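PDB 5WLH: LbaCas13a H328A (C2c2) from Lachnospiraceae bacterium NK4A179, which binds a pre-crRNA guide and, as an RNA-targeting CRISPR nuclease of the Cas13a family, cleaves RNA with a preference for adenosine. Local coordinates for residues R303-L308 with K384-D389; L308-S313 with H406-G411; G377-A382 with L400-I405. One frame throughout, in Å; residues are numbered along the deposited sequence.

Interaction 1: R303-L308 with K384-D389; sequences RRLVVL and KAVEED
Leu305 and Leu308, three residues apart on helix 292-311, meet Ala385 and Val386 near the C-terminal end of helix 357-388, and the whole contact is apolar. Ahead of them Arg303 turns elsewhere, into salt bridges with Asp330 and Glu434. Leu305 reaches across with a single methyl: its CD2 lies 3.5 Å from CG1 of Val386, the two side chains crossing at about a right angle. It also packs on Asn401 and Phe404 of helix 398-417. One helical turn on, Leu308 is directed toward the partner helix and uses both branches. With CG anti to the backbone N (chi1 164°), its two methyls fork over the facing surface; CD1 sits 3.4 Å from CB of Ala385, tighter than usual carbon contact, and CD2 comes to 3.6 Å from CG1 of Val386. The same CD2 is 3.8 Å from Ala385 CB, which puts the alanine methyl against both branches. CG1 of Val386 is touched by CD2 of both leucines, a position it reaches by standing anti to its own carbonyl carbon. Tyr394, in the loop after helix 357-388, packs on both leucines as well. An alanine in place of Leu308 would lose both branches and is likely to open a gap beside Ala385, with Val386 CG1 keeping only Leu305 CD2 from helix 292-311. Helix 357-388 ends just beyond these residues: Asp389 N still bonds to Ala385 O, but Asp389 has left helical backbone angles. The axes of the two helical segments approach to 11.2 Å; with the small Ala385 and the four buried side chains this describes an oblique helix-helix crossing, at 129° between N-to-C directions, in the buried apolar interface of a helical region without strands between the two segments.

Interaction 2: L308-S313 with H406-G411; sequences LYFYGS and HRIEYG. With nucleotides of chain B.
The Tyr309 ring carries Ile408 CG2 over the centre of one face: the methyl is 3.4 Å from the centroid and 10° off the normal, a CH-pi contact. Phe310 has Tyr309 CD1 over a face, and its CE2 approaches the same Ile408 methyl to 3.8 Å. On the RNA side, G15 of chain B lies over a face of the His406 ring, offset toward the rim, with N6 of A16 of chain B at the ring's edge. The Arg407 guanidinium has Tyr410 CD2 over one face and, at its edge, OP1 of C10 of chain B, bonded weakly through NH2. Tyr410 OH donates to OP2 of that phosphate across 2.6 Å. Glu409 takes N6 of A16 on OE1 (2.7 Å, 161°), while its OE2 stands 2.6 Å from N1 of A16, consistent with a proton between them. The Tyr309 hydroxyl packs 3.3 Å from Glu409 CB and bonds to Asn375, whose amide also binds Glu409 O, so Asn375 links that hydroxyl to the backbone of Glu409. Thus helix 398-417 runs with Ile408 against the C-terminal turn of helix 292-311 and with other residues on the RNA, flanked by helices 357-388 and 429-458.

Interaction 3: G377-A382 with L400-I405; sequences GCYRQA and LNMFFI. With nucleotides of chain B.
Tyr379 and Ile405 cross at about a right angle in the main apolar contact, with Ile405 CG2 3.6 Å from Tyr379 CD2; the tyrosine CG is anti to the backbone N (chi1 169°), which swings the ring toward the partner helix. Ala382 CB meets Ile405 CD1 more loosely, at 4.3 Å. Separately, Met402, bent at chi2 and chi3, brings its methyl CE to 3.7 Å from the hydroxyl OH of Tyr379, a van der Waals approach. Another kind of contact is aromatic: the base of A16 of chain B lies over one face of the Tyr379 ring, CE1 standing 3.3 Å from C6 of the base. Polar contacts belong to Arg380, whose side chain leaves the helix away from the protein partner. Its NE and NH2 both donate to N3 of A16, at the guanidinium edge (3.3 Å for NE), and NH2 also bonds to O5' of A18 of chain B (2.8 Å, 169°). NH1 points almost straight at OP2 of A18, at a doubtfully short distance. Neighbouring residues therefore hold one adenine by face and by edge. Axes 11.1 Å apart and 171° between directions define an antiparallel helical hairpin, its Tyr379 and Arg380 side part of a surface that holds the bound pre-crRNA.

How the interactions relate
The segments come from three helices and their ends, and each pair of helices is joined once: 292-311 with 357-388 (interaction 1), 292-311 with 398-417 (interaction 2) and 357-388 with 398-417 (interaction 3). The centres lie about 6 to 8 Å apart, so this is one continuous core. Leu308 ends one segment and starts the next but touches its partner segment only in interaction 1; Ile405 CD1 packs 3.6 Å from Val386 CG1 to join interactions 1 and 3. In sequence, both segments of interaction 3 fall between those of interaction 2, while those of interaction 1 alternate with both. Through A16 of chain B, shared by interactions 2 and 3, the packed helices also meet the bound RNA.

Interaction 1: R303-L308 with K384-D389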
loop_
_atom_site.group_PDB
_atom_site.type_symbol
_atom_site.label_atom_id
_atom_site.label_comp_id
_atom_site.label_asym_id
_atom_site.label_seq_id
_atom_site.Cartn_x
_atom_site.Cartn_y
_atom_site.Cartn_z
ATOM N N ARG A 303 1.815 25.997 21.850
ATOM C CA ARG A 303 1.526 27.021 20.855
ATOM C C ARG A 303 2.435 28.232 21.031
ATOM O O ARG A 303 2.909 28.807 20.043
ATOM C CB ARG A 303 0.058 27.431 20.942
ATOM C CG ARG A 303 -0.361 28.486 19.947
ATOM C CD ARG A 303 -0.267 27.964 18.515
ATOM N NE ARG A 303 -0.300 29.059 17.552
ATOM C CZ ARG A 303 -0.232 28.905 16.236
ATOM N NH1 ARG A 303 -0.133 27.682 15.711
ATOM N NH2 ARG A 303 -0.251 29.979 15.449
ATOM N N ARG A 304 2.683 28.639 22.280
ATOM C CA ARG A 304 3.574 29.777 22.515
ATOM C C ARG A 304 4.980 29.490 22.006
ATOM O O ARG A 304 5.665 30.390 21.504
ATOM C CB ARG A 304 3.604 30.128 24.003
ATOM C CG ARG A 304 2.343 30.824 24.462
ATOM C CD ARG A 304 2.570 31.526 25.793
ATOM N NE ARG A 304 1.311 31.933 26.406
ATOM C CZ ARG A 304 0.669 31.211 27.313
ATOM N NH1 ARG A 304 1.177 30.046 27.705
ATOM N NH2 ARG A 304 -0.468 31.655 27.832
ATOM N N LEU A 305 5.439 28.244 22.130
ATOM C CA LEU A 305 6.750 27.913 21.585
ATOM C C LEU A 305 6.776 28.108 20.076
ATOM O O LEU A 305 7.768 28.602 19.526
ATOM C CB LEU A 305 7.134 26.482 21.935
ATOM C CG LEU A 305 7.490 26.256 23.401
ATOM C CD1 LEU A 305 7.732 24.774 23.657
ATOM C CD2 LEU A 305 8.726 27.041 23.777
ATOM N N VAL A 306 5.706 27.707 19.385
ATOM C CA VAL A 306 5.650 27.907 17.936
ATOM C C VAL A 306 5.631 29.395 17.617
ATOM O O VAL A 306 6.333 29.869 16.713
ATOM C CB VAL A 306 4.420 27.203 17.341
ATOM C CG1 VAL A 306 4.285 27.527 15.844
ATOM C CG2 VAL A 306 4.494 25.700 17.571
ATOM N N VAL A 307 4.815 30.156 18.347
ATOM C CA VAL A 307 4.758 31.592 18.093
ATOM C C VAL A 307 6.127 32.221 18.334
ATOM O O VAL A 307 6.611 33.030 17.526
ATOM C CB VAL A 307 3.666 32.245 18.957
ATOM C CG1 VAL A 307 3.798 33.786 18.903
ATOM C CG2 VAL A 307 2.271 31.785 18.495
ATOM N N LEU A 308 6.779 31.850 19.442
ATOM C CA LEU A 308 8.117 32.359 19.733
ATOM C C LEU A 308 9.090 32.045 18.606
ATOM O O LEU A 308 9.875 32.905 18.185
ATOM C CB LEU A 308 8.636 31.771 21.043
ATOM C CG LEU A 308 10.140 31.930 21.249
ATOM C CD1 LEU A 308 10.480 33.395 21.514
ATOM C CD2 LEU A 308 10.651 31.034 22.379
ATOM N N LYS A 384 17.351 30.981 23.130
ATOM C CA LYS A 384 17.676 32.065 24.055
ATOM C C LYS A 384 16.439 32.543 24.813
ATOM O O LYS A 384 16.489 32.747 26.033
ATOM C CB LYS A 384 18.323 33.219 23.287
ATOM C CG LYS A 384 18.379 34.534 24.057
ATOM C CD LYS A 384 19.051 35.630 23.232
ATOM C CE LYS A 384 19.176 36.927 24.020
ATOM N NZ LYS A 384 20.273 36.838 25.027
ATOM N N ALA A 385 15.316 32.715 24.114
ATOM C CA ALA A 385 14.120 33.235 24.762
ATOM C C ALA A 385 13.524 32.244 25.762
ATOM O O ALA A 385 13.024 32.660 26.815
ATOM C CB ALA A 385 13.084 33.625 23.714
ATOM N N VAL A 386 13.522 30.938 25.457
ATOM C CA VAL A 386 12.959 30.012 26.442
ATOM C C VAL A 386 13.848 29.916 27.667
ATOM O O VAL A 386 13.371 29.548 28.752
ATOM C CB VAL A 386 12.719 28.593 25.889
ATOM C CG1 VAL A 386 11.714 28.620 24.758
ATOM C CG2 VAL A 386 14.015 27.937 25.477
ATOM N N GLU A 387 15.137 30.222 27.511
ATOM C CA GLU A 387 16.056 30.296 28.641
ATOM C C GLU A 387 15.842 31.575 29.446
ATOM O O GLU A 387 15.903 31.553 30.681
ATOM C CB GLU A 387 17.506 30.220 28.144
ATOM C CG GLU A 387 17.953 28.841 27.638
ATOM C CD GLU A 387 19.260 28.864 26.831
ATOM O OE1 GLU A 387 19.708 29.954 26.403
ATOM O OE2 GLU A 387 19.843 27.773 26.622
ATOM N N GLU A 388 15.572 32.690 28.769
ATOM C CA GLU A 388 15.596 34.005 29.399
ATOM C C GLU A 388 14.230 34.597 29.679
ATOM O O GLU A 388 14.109 35.419 30.586
ATOM C CB GLU A 388 16.381 34.995 28.526
ATOM C CG GLU A 388 17.808 34.582 28.290
ATOM C CD GLU A 388 18.546 35.527 27.355
ATOM O OE1 GLU A 388 18.024 36.626 27.064
ATOM O OE2 GLU A 388 19.647 35.158 26.901
ATOM N N ASP A 389 13.203 34.222 28.931
ATOM C CA ASP A 389 11.925 34.925 28.985
ATOM C C ASP A 389 10.769 33.929 29.001
ATOM O O ASP A 389 9.795 34.066 28.262
ATOM C CB ASP A 389 11.790 35.901 27.812
ATOM C CG ASP A 389 11.136 37.217 28.210
ATOM O OD1 ASP A 389 10.796 37.388 29.403
ATOM O OD2 ASP A 389 10.947 38.077 27.317
#

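Interaction 2: L308-S313 with H406-G411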
loop_
_atom_site.group_PDB
_atom_site.type_symbol
_atom_site.label_atom_id
_atom_site.label_comp_id
_atom_site.label_asym_id
_atom_site.label_seq_id
_atom_site.Cartn_x
_atom_site.Cartn_y
_atom_site.Cartn_z
ATOM N N LEU A 308 6.779 31.850 19.442
ATOM C CA LEU A 308 8.117 32.359 19.733
ATOM C C LEU A 308 9.090 32.045 18.606
ATOM O O LEU A 308 9.875 32.905 18.185
ATOM C CB LEU A 308 8.636 31.771 21.043
ATOM C CG LEU A 308 10.140 31.930 21.249
ATOM C CD1 LEU A 308 10.480 33.395 21.514
ATOM C CD2 LEU A 308 10.651 31.034 22.379
ATOM N N TYR A 309 9.060 30.808 18.115
ATOM C CA TYR A 309 10.041 30.379 17.129
ATOM C C TYR A 309 9.971 31.228 15.872
ATOM O O TYR A 309 11.006 31.660 15.340
ATOM C CB TYR A 309 9.819 28.905 16.793
ATOM C CG TYR A 309 10.958 28.259 16.044
ATOM C CD1 TYR A 309 11.062 28.368 14.658
ATOM C CD2 TYR A 309 11.919 27.524 16.719
ATOM C CE1 TYR A 309 12.095 27.747 13.975
ATOM C CE2 TYR A 309 12.964 26.910 16.044
ATOM C CZ TYR A 309 13.048 27.041 14.675
ATOM O OH TYR A 309 14.078 26.415 14.023
ATOM N N PHE A 310 8.765 31.490 15.385
ATOM C CA PHE A 310 8.600 32.125 14.091
ATOM C C PHE A 310 8.364 33.625 14.175
ATOM O O PHE A 310 8.599 34.323 13.185
ATOM C CB PHE A 310 7.426 31.495 13.334
ATOM C CG PHE A 310 7.708 30.105 12.873
ATOM C CD1 PHE A 310 8.502 29.885 11.752
ATOM C CD2 PHE A 310 7.223 29.012 13.577
ATOM C CE1 PHE A 310 8.789 28.591 11.324
ATOM C CE2 PHE A 310 7.515 27.718 13.154
ATOM C CZ PHE A 310 8.291 27.512 12.019
ATOM N N TYR A 311 7.894 34.129 15.308
ATOM C CA TYR A 311 7.517 35.533 15.397
ATOM C C TYR A 311 8.283 36.285 16.467
ATOM O O TYR A 311 8.127 37.505 16.569
ATOM C CB TYR A 311 6.005 35.674 15.629
ATOM C CG TYR A 311 5.217 35.000 14.530
ATOM C CD1 TYR A 311 4.983 35.640 13.319
ATOM C CD2 TYR A 311 4.746 33.696 14.688
ATOM C CE1 TYR A 311 4.278 34.995 12.292
ATOM C CE2 TYR A 311 4.039 33.060 13.688
ATOM C CZ TYR A 311 3.814 33.706 12.488
ATOM O OH TYR A 311 3.111 33.049 11.502
ATOM N N GLY A 312 9.122 35.612 17.234
ATOM C CA GLY A 312 9.992 36.286 18.169
ATOM C C GLY A 312 9.310 36.575 19.492
ATOM O O GLY A 312 8.086 36.572 19.617
ATOM N N SER A 313 10.140 36.830 20.502
ATOM C CA SER A 313 9.681 36.972 21.877
ATOM C C SER A 313 8.821 38.209 22.102
ATOM O O SER A 313 8.179 38.307 23.148
ATOM C CB SER A 313 10.884 37.009 22.814
ATOM O OG SER A 313 11.659 38.164 22.566
ATOM N N HIS A 406 13.510 21.674 19.131
ATOM C CA HIS A 406 14.180 20.769 18.198
ATOM C C HIS A 406 13.202 20.165 17.195
ATOM O O HIS A 406 13.547 20.006 16.017
ATOM C CB HIS A 406 14.908 19.667 18.957
ATOM C CG HIS A 406 16.264 20.076 19.445
ATOM N ND1 HIS A 406 16.678 19.881 20.745
ATOM C CD2 HIS A 406 17.295 20.681 18.807
ATOM C CE1 HIS A 406 17.909 20.346 20.885
ATOM N NE2 HIS A 406 18.308 20.831 19.722
ATOM N N ARG A 407 11.994 19.783 17.649
ATOM C CA ARG A 407 10.959 19.340 16.713
ATOM C C ARG A 407 10.628 20.431 15.704
ATOM O O ARG A 407 10.456 20.152 14.511
ATOM C CB ARG A 407 9.668 18.941 17.450
ATOM C CG ARG A 407 9.749 17.706 18.324
ATOM C CD ARG A 407 10.196 16.471 17.547
ATOM N NE ARG A 407 9.348 16.188 16.390
ATOM C CZ ARG A 407 9.676 15.299 15.463
ATOM N NH1 ARG A 407 10.817 14.621 15.589
ATOM N NH2 ARG A 407 8.870 15.076 14.435
ATOM N N ILE A 408 10.478 21.674 16.177
ATOM C CA ILE A 408 10.125 22.774 15.282
ATOM C C ILE A 408 11.204 22.952 14.226
ATOM O O ILE A 408 10.918 23.081 13.030
ATOM C CB ILE A 408 9.922 24.077 16.076
ATOM C CG1 ILE A 408 8.707 23.970 16.992
ATOM C CG2 ILE A 408 9.689 25.227 15.106
ATOM C CD1 ILE A 408 8.595 25.132 18.004
ATOM N N GLU A 409 12.462 23.005 14.670
ATOM C CA GLU A 409 13.566 23.182 13.736
ATOM C C GLU A 409 13.585 22.068 12.712
ATOM O O GLU A 409 13.795 22.307 11.513
ATOM C CB GLU A 409 14.889 23.213 14.494
ATOM C CG GLU A 409 16.099 23.307 13.577
ATOM C CD GLU A 409 17.410 23.263 14.326
ATOM O OE1 GLU A 409 17.628 22.310 15.106
ATOM O OE2 GLU A 409 18.222 24.193 14.120
ATOM N N TYR A 410 13.389 20.838 13.187
ATOM C CA TYR A 410 13.328 19.673 12.320
ATOM C C TYR A 410 12.179 19.791 11.334
ATOM O O TYR A 410 12.307 19.408 10.159
ATOM C CB TYR A 410 13.181 18.437 13.202
ATOM C CG TYR A 410 12.910 17.147 12.494
ATOM C CD1 TYR A 410 13.923 16.485 11.817
ATOM C CD2 TYR A 410 11.645 16.559 12.538
ATOM C CE1 TYR A 410 13.676 15.278 11.187
ATOM C CE2 TYR A 410 11.398 15.354 11.907
ATOM C CZ TYR A 410 12.416 14.718 11.237
ATOM O OH TYR A 410 12.199 13.512 10.596
ATOM N N GLY A 411 11.052 20.336 11.796
ATOM C CA GLY A 411 9.883 20.432 10.949
ATOM C C GLY A 411 10.082 21.431 9.835
ATOM O O GLY A 411 9.621 21.220 8.714
ATOM P P A B 16 27.006 21.766 19.018
ATOM O OP1 A B 16 28.449 21.654 19.340
ATOM O OP2 A B 16 25.986 21.337 20.016
ATOM O "O5'" A B 16 26.699 23.282 18.676
ATOM C "C5'" A B 16 27.546 24.041 17.815
ATOM C "C4'" A B 16 26.953 25.403 17.533
ATOM O "O4'" A B 16 25.654 25.216 16.920
ATOM C "C3'" A B 16 26.707 26.272 18.761
ATOM O "O3'" A B 16 26.715 27.640 18.370
ATOM C "C2'" A B 16 25.286 25.905 19.151
ATOM O "O2'" A B 16 24.614 26.923 19.859
ATOM C "C1'" A B 16 24.634 25.680 17.789
ATOM N N9 A B 16 23.603 24.642 17.790
ATOM C C8 A B 16 23.490 23.512 18.563
ATOM N N7 A B 16 22.452 22.774 18.239
ATOM C C5 A B 16 21.870 23.465 17.185
ATOM C C6 A B 16 20.742 23.215 16.395
ATOM N N6 A B 16 19.952 22.142 16.554
ATOM N N1 A B 16 20.463 24.114 15.426
ATOM C C2 A B 16 21.246 25.192 15.259
ATOM N N3 A B 16 22.344 25.534 15.936
ATOM C C4 A B 16 22.586 24.615 16.891
ATOM P P G B 15 28.106 15.906 17.960
ATOM O OP1 G B 15 29.568 16.208 17.909
ATOM O OP2 G B 15 27.539 15.217 19.153
ATOM O "O5'" G B 15 27.275 17.225 17.704
ATOM C "C5'" G B 15 27.628 18.084 16.635
ATOM C "C4'" G B 15 26.508 19.024 16.294
ATOM O "O4'" G B 15 25.341 18.274 15.873
ATOM C "C3'" G B 15 26.002 19.903 17.424
ATOM O "O3'" G B 15 26.837 21.036 17.601
ATOM C "C2'" G B 15 24.599 20.254 16.955
ATOM O "O2'" G B 15 24.657 21.273 15.967
ATOM C "C1'" G B 15 24.171 18.952 16.270
ATOM N N9 G B 15 23.405 18.086 17.183
ATOM C C8 G B 15 23.920 17.201 18.102
ATOM N N7 G B 15 22.999 16.585 18.796
ATOM C C5 G B 15 21.809 17.101 18.305
ATOM C C6 G B 15 20.478 16.805 18.679
ATOM O O6 G B 15 20.105 16.002 19.542
ATOM N N1 G B 15 19.562 17.552 17.951
ATOM C C2 G B 15 19.891 18.454 16.969
ATOM N N2 G B 15 18.867 19.073 16.365
ATOM N N3 G B 15 21.134 18.739 16.608
ATOM C C4 G B 15 22.038 18.034 17.315
ATOM P P C B 10 8.469 12.696 11.046
ATOM O OP1 C B 10 7.941 13.787 11.925
ATOM O OP2 C B 10 9.696 12.831 10.202
ATOM O "O5'" C B 10 8.832 11.438 11.952
ATOM C "C5'" C B 10 7.883 10.833 12.815
ATOM C "C4'" C B 10 8.306 9.425 13.157
ATOM O "O4'" C B 10 8.448 8.662 11.933
ATOM C "C3'" C B 10 9.665 9.281 13.832
ATOM O "O3'" C B 10 9.585 9.497 15.227
ATOM C "C2'" C B 10 10.065 7.856 13.455
ATOM O "O2'" C B 10 9.318 6.915 14.223
ATOM C "C1'" C B 10 9.537 7.781 12.031
ATOM N N1 C B 10 10.553 8.169 11.029
ATOM C C2 C B 10 11.504 7.205 10.689
ATOM O O2 C B 10 11.468 6.082 11.249
ATOM N N3 C B 10 12.429 7.512 9.760
ATOM C C4 C B 10 12.427 8.725 9.198
ATOM N N4 C B 10 13.360 8.989 8.280
ATOM C C5 C B 10 11.465 9.734 9.530
ATOM C C6 C B 10 10.552 9.421 10.452
#

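Interaction 3: G377-A382 with L400-I405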
loop_
_atom_site.group_PDB
_atom_site.type_symbol
_atom_site.label_atom_id
_atom_site.label_comp_id
_atom_site.label_asym_id
_atom_site.label_seq_id
_atom_site.Cartn_x
_atom_site.Cartn_y
_atom_site.Cartn_z
ATOM N N GLY A 377 18.733 30.907 12.553
ATOM C CA GLY A 377 18.510 32.115 13.330
ATOM C C GLY A 377 17.282 32.020 14.217
ATOM O O GLY A 377 17.323 32.376 15.399
ATOM N N CYS A 378 16.163 31.546 13.654
ATOM C CA CYS A 378 14.966 31.310 14.459
ATOM C C CYS A 378 15.257 30.388 15.628
ATOM O O CYS A 378 14.783 30.622 16.743
ATOM C CB CYS A 378 13.870 30.686 13.612
ATOM S SG CYS A 378 13.145 31.789 12.440
ATOM N N TYR A 379 15.988 29.305 15.374
ATOM C CA TYR A 379 16.294 28.349 16.426
ATOM C C TYR A 379 17.102 29.007 17.543
ATOM O O TYR A 379 16.757 28.901 18.725
ATOM C CB TYR A 379 17.047 27.162 15.833
ATOM C CG TYR A 379 17.638 26.237 16.868
ATOM C CD1 TYR A 379 18.922 26.446 17.370
ATOM C CD2 TYR A 379 16.909 25.157 17.359
ATOM C CE1 TYR A 379 19.457 25.604 18.329
ATOM C CE2 TYR A 379 17.442 24.307 18.321
ATOM C CZ TYR A 379 18.719 24.535 18.796
ATOM O OH TYR A 379 19.267 23.705 19.739
ATOM N N ARG A 380 18.194 29.687 17.189
ATOM C CA ARG A 380 19.038 30.272 18.226
ATOM C C ARG A 380 18.281 31.328 19.024
ATOM O O ARG A 380 18.427 31.416 20.247
ATOM C CB ARG A 380 20.305 30.842 17.592
ATOM C CG ARG A 380 20.988 29.813 16.729
ATOM C CD ARG A 380 22.488 29.914 16.709
ATOM N NE ARG A 380 23.062 28.712 16.111
ATOM C CZ ARG A 380 23.995 28.713 15.171
ATOM N NH1 ARG A 380 24.479 29.863 14.715
ATOM N NH2 ARG A 380 24.452 27.568 14.694
ATOM N N GLN A 381 17.430 32.107 18.352
ATOM C CA GLN A 381 16.615 33.101 19.042
ATOM C C GLN A 381 15.621 32.446 20.002
ATOM O O GLN A 381 15.388 32.951 21.109
ATOM C CB GLN A 381 15.891 33.956 18.005
ATOM C CG GLN A 381 14.591 34.563 18.466
ATOM C CD GLN A 381 13.354 33.720 18.139
ATOM O OE1 GLN A 381 13.333 32.922 17.188
ATOM N NE2 GLN A 381 12.316 33.893 18.942
ATOM N N ALA A 382 15.007 31.331 19.586
ATOM C CA ALA A 382 14.020 30.670 20.439
ATOM C C ALA A 382 14.679 30.026 21.652
ATOM O O ALA A 382 14.159 30.122 22.773
ATOM C CB ALA A 382 13.236 29.632 19.630
ATOM N N LEU A 400 11.762 19.979 28.044
ATOM C CA LEU A 400 10.584 19.828 27.197
ATOM C C LEU A 400 10.477 20.973 26.195
ATOM O O LEU A 400 10.124 20.755 25.034
ATOM C CB LEU A 400 9.318 19.731 28.048
ATOM C CG LEU A 400 8.023 19.555 27.254
ATOM C CD1 LEU A 400 8.105 18.303 26.390
ATOM C CD2 LEU A 400 6.811 19.492 28.181
ATOM N N ASN A 401 10.774 22.202 26.618
ATOM C CA ASN A 401 10.817 23.305 25.669
ATOM C C ASN A 401 11.858 23.051 24.589
ATOM O O ASN A 401 11.621 23.333 23.412
ATOM C CB ASN A 401 11.112 24.614 26.395
ATOM C CG ASN A 401 10.020 24.994 27.385
ATOM O OD1 ASN A 401 8.824 24.845 27.100
ATOM N ND2 ASN A 401 10.428 25.487 28.556
ATOM N N MET A 402 13.016 22.519 24.979
ATOM C CA MET A 402 14.059 22.221 24.011
ATOM C C MET A 402 13.643 21.074 23.101
ATOM O O MET A 402 13.945 21.093 21.904
ATOM C CB MET A 402 15.370 21.885 24.719
ATOM C CG MET A 402 16.086 23.084 25.346
ATOM S SD MET A 402 16.453 24.371 24.133
ATOM C CE MET A 402 17.542 23.484 23.053
ATOM N N PHE A 403 12.962 20.058 23.646
ATOM C CA PHE A 403 12.467 18.993 22.777
ATOM C C PHE A 403 11.589 19.574 21.683
ATOM O O PHE A 403 11.722 19.229 20.507
ATOM C CB PHE A 403 11.687 17.948 23.576
ATOM C CG PHE A 403 11.206 16.803 22.731
ATOM C CD1 PHE A 403 12.064 15.759 22.423
ATOM C CD2 PHE A 403 9.920 16.800 22.197
ATOM C CE1 PHE A 403 11.640 14.716 21.609
ATOM C CE2 PHE A 403 9.485 15.756 21.386
ATOM C CZ PHE A 403 10.345 14.709 21.102
ATOM N N PHE A 404 10.677 20.460 22.062
ATOM C CA PHE A 404 9.765 21.036 21.094
ATOM C C PHE A 404 10.501 21.961 20.128
ATOM O O PHE A 404 10.234 21.941 18.924
ATOM C CB PHE A 404 8.639 21.770 21.830
ATOM C CG PHE A 404 7.526 20.861 22.280
ATOM C CD1 PHE A 404 6.942 19.962 21.388
ATOM C CD2 PHE A 404 7.088 20.873 23.598
ATOM C CE1 PHE A 404 5.924 19.105 21.810
ATOM C CE2 PHE A 404 6.055 20.033 24.017
ATOM C CZ PHE A 404 5.483 19.142 23.125
ATOM N N ILE A 405 11.438 22.770 20.625
ATOM C CA ILE A 405 12.182 23.640 19.712
ATOM C C ILE A 405 12.960 22.808 18.696
ATOM O O ILE A 405 13.039 23.162 17.510
ATOM C CB ILE A 405 13.099 24.586 20.502
ATOM C CG1 ILE A 405 12.244 25.630 21.224
ATOM C CG2 ILE A 405 14.089 25.303 19.559
ATOM C CD1 ILE A 405 12.953 26.333 22.327
ATOM P P A B 16 27.006 21.766 19.018
ATOM O OP1 A B 16 28.449 21.654 19.340
ATOM O OP2 A B 16 25.986 21.337 20.016
ATOM O "O5'" A B 16 26.699 23.282 18.676
ATOM C "C5'" A B 16 27.546 24.041 17.815
ATOM C "C4'" A B 16 26.953 25.403 17.533
ATOM O "O4'" A B 16 25.654 25.216 16.920
ATOM C "C3'" A B 16 26.707 26.272 18.761
ATOM O "O3'" A B 16 26.715 27.640 18.370
ATOM C "C2'" A B 16 25.286 25.905 19.151
ATOM O "O2'" A B 16 24.614 26.923 19.859
ATOM C "C1'" A B 16 24.634 25.680 17.789
ATOM N N9 A B 16 23.603 24.642 17.790
ATOM C C8 A B 16 23.490 23.512 18.563
ATOM N N7 A B 16 22.452 22.774 18.239
ATOM C C5 A B 16 21.870 23.465 17.185
ATOM C C6 A B 16 20.742 23.215 16.395
ATOM N N6 A B 16 19.952 22.142 16.554
ATOM N N1 A B 16 20.463 24.114 15.426
ATOM C C2 A B 16 21.246 25.192 15.259
ATOM N N3 A B 16 22.344 25.534 15.936
ATOM C C4 A B 16 22.586 24.615 16.891
ATOM P P A B 18 27.007 28.708 12.239
ATOM O OP1 A B 18 27.149 28.850 10.770
ATOM O OP2 A B 18 26.313 29.761 13.029
ATOM O "O5'" A B 18 26.242 27.334 12.543
ATOM C "C5'" A B 18 26.749 26.092 12.070
ATOM C "C4'" A B 18 26.609 25.003 13.107
ATOM O "O4'" A B 18 25.296 25.093 13.721
ATOM C "C3'" A B 18 26.677 23.576 12.579
ATOM O "O3'" A B 18 27.997 23.105 12.391
ATOM C "C2'" A B 18 25.893 22.798 13.626
ATOM O "O2'" A B 18 26.687 22.578 14.782
ATOM C "C1'" A B 18 24.793 23.798 13.979
ATOM N N9 A B 18 23.574 23.612 13.172
ATOM C C8 A B 18 23.108 24.398 12.144
ATOM N N7 A B 18 21.979 23.986 11.626
ATOM C C5 A B 18 21.671 22.849 12.360
ATOM C C6 A B 18 20.608 21.934 12.311
ATOM N N6 A B 18 19.585 22.003 11.463
ATOM N N1 A B 18 20.617 20.908 13.193
ATOM C C2 A B 18 21.632 20.820 14.060
ATOM N N3 A B 18 22.688 21.610 14.204
ATOM C C4 A B 18 22.650 22.608 13.308
#